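Local atomic coordinates of capsid protein (Penaeus vannamei nodavirus, PDB entry 5YKZ), a protein that forms the viral shell, its protruding domain probably pairing with a second copy to build the dimeric spikes on the particle surface. Residues B[11-16]-B[111-116]. Residues are numbered along the deposited sequence; the frame is centred on the assembly and turned at random.
Sequences DKAVNF and GFNIIA
The ring of Phe112 lies wedged between Val14 and Phe16, and this interlocking of bumps and hollows shapes one end of the strand pair. Val14 sits over the ring face, its CB 4.0 Å from the centroid of the Phe112 ring in a CH-pi contact, while CG1 reaches the rim at CZ. With CG held between the backbone N and the carbonyl carbon (chi1 54°), Phe112 leans its ring across to the neighbouring strand and under Val14. Phe16, just past the end of its strand, swings back so that its ring crosses that of Phe112 obliquely, planes at 50°, with Phe112 CD1 set over its face 3.5 Å from Phe16 CE1. The same ring also lies against the Gly111 backbone, with CE2 3.5 Å from Gly111 O; at that glycine the backbones close in, Asn15 CA and Gly111 CA being 3.8 Å apart. The two segments are antiparallel neighbours in the all-beta P-domain, where strand 7-15 is the outermost strand of the sheet within the chain and strand 111-118 separates it from strand 38-48. Val14 and Phe112 exchange both backbone bonds. Farther along, Asp11 and Lys12 together face Ile114 in a classic beta bulge: Lys12 O accepts from Ile114 N at 2.8 Å, whereas Asp11 N reaches Ile114 O through a more bent bond (138° at the hydrogen). Ile114 CD1 fills the notch between Val14 CG2, at 3.8 Å, and Lys12 CG, at 3.7 Å, and the rest of the lysine chain then leads away. At the bulge, Asp11 CB rests near Ala116 CB, and the Asp11 carboxylate forms a salt bridge with Arg9.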
# COMPACT_ATOMS: atom_id res chain seq x y z
N ASP B 11 5.68 8.86 -8.42
CA ASP B 11 5.45 9.71 -9.56
C ASP B 11 4.10 10.33 -9.61
O ASP B 11 3.91 11.57 -9.94
CB ASP B 11 5.72 8.99 -10.84
CG ASP B 11 5.47 9.91 -12.00
OD1 ASP B 11 6.30 10.78 -12.22
OD2 ASP B 11 4.36 9.91 -12.57
N LYS B 12 3.08 9.55 -9.32
CA LYS B 12 1.72 10.08 -9.18
C LYS B 12 0.88 9.08 -8.43
O LYS B 12 1.18 7.86 -8.30
CB LYS B 12 1.05 10.45 -10.41
CG LYS B 12 1.14 9.37 -11.39
CD LYS B 12 0.79 9.89 -12.82
CE LYS B 12 -0.49 10.70 -12.78
NZ LYS B 12 -0.88 11.22 -14.12
N ALA B 13 -0.19 9.61 -7.87
CA ALA B 13 -1.22 8.84 -7.16
C ALA B 13 -2.42 8.82 -8.08
O ALA B 13 -2.82 9.90 -8.63
CB ALA B 13 -1.51 9.65 -5.94
N VAL B 14 -3.04 7.68 -8.31
CA VAL B 14 -4.15 7.53 -9.23
C VAL B 14 -5.28 6.80 -8.60
O VAL B 14 -5.02 5.73 -7.97
CB VAL B 14 -3.71 6.82 -10.51
CG1 VAL B 14 -4.85 6.71 -11.51
CG2 VAL B 14 -2.59 7.61 -11.15
N ASN B 15 -6.51 7.25 -8.64
CA ASN B 15 -7.62 6.48 -8.16
C ASN B 15 -7.96 5.35 -9.09
O ASN B 15 -7.86 5.47 -10.31
CB ASN B 15 -8.85 7.36 -7.99
CG ASN B 15 -8.70 8.38 -6.93
OD1 ASN B 15 -7.90 8.21 -5.99
ND2 ASN B 15 -9.50 9.45 -7.03
N PHE B 16 -8.41 4.23 -8.52
CA PHE B 16 -9.03 3.18 -9.30
C PHE B 16 -10.38 3.67 -9.87
O PHE B 16 -11.08 4.46 -9.23
CB PHE B 16 -9.25 1.91 -8.48
CG PHE B 16 -8.04 1.10 -8.29
CD1 PHE B 16 -7.39 0.54 -9.38
CD2 PHE B 16 -7.51 0.84 -7.03
CE1 PHE B 16 -6.32 -0.28 -9.22
CE2 PHE B 16 -6.39 0.05 -6.89
CZ PHE B 16 -5.79 -0.51 -7.95
N GLY B 111 -7.20 3.60 -4.63
CA GLY B 111 -6.25 3.91 -5.65
C GLY B 111 -4.92 3.24 -5.45
O GLY B 111 -4.79 2.25 -4.70
N PHE B 112 -3.95 3.78 -6.14
CA PHE B 112 -2.60 3.22 -6.15
C PHE B 112 -1.60 4.32 -6.32
O PHE B 112 -1.90 5.39 -6.89
CB PHE B 112 -2.43 2.10 -7.23
CG PHE B 112 -2.82 2.54 -8.61
CD1 PHE B 112 -4.13 2.43 -9.02
CD2 PHE B 112 -1.87 2.96 -9.48
CE1 PHE B 112 -4.48 2.78 -10.31
CE2 PHE B 112 -2.22 3.27 -10.79
CZ PHE B 112 -3.54 3.19 -11.18
N ASN B 113 -0.39 4.06 -5.84
CA ASN B 113 0.79 4.85 -6.12
C ASN B 113 1.54 4.32 -7.23
O ASN B 113 1.69 3.11 -7.33
CB ASN B 113 1.67 4.94 -4.86
CG ASN B 113 0.97 5.95 -3.83
OD1 ASN B 113 0.55 7.02 -4.19
ND2 ASN B 113 0.76 5.52 -2.79
N ILE B 114 2.02 5.17 -8.15
CA ILE B 114 2.87 4.78 -9.26
C ILE B 114 4.28 5.16 -8.89
O ILE B 114 4.61 6.35 -8.73
CB ILE B 114 2.46 5.46 -10.55
CG1 ILE B 114 0.96 5.25 -10.84
CG2 ILE B 114 3.37 4.98 -11.67
CD1 ILE B 114 0.54 5.79 -12.18
N ILE B 115 5.11 4.17 -8.67
CA ILE B 115 6.46 4.30 -8.11
C ILE B 115 7.44 4.10 -9.23
O ILE B 115 7.34 3.24 -10.05
CB ILE B 115 6.69 3.26 -7.03
CG1 ILE B 115 5.64 3.43 -5.96
CG2 ILE B 115 8.08 3.44 -6.45
CD1 ILE B 115 5.50 2.34 -5.03
N ALA B 116 8.40 5.06 -9.27
CA ALA B 116 9.35 5.21 -10.36
C ALA B 116 10.77 5.37 -9.83
O ALA B 116 10.98 6.03 -8.81
CB ALA B 116 8.97 6.48 -11.17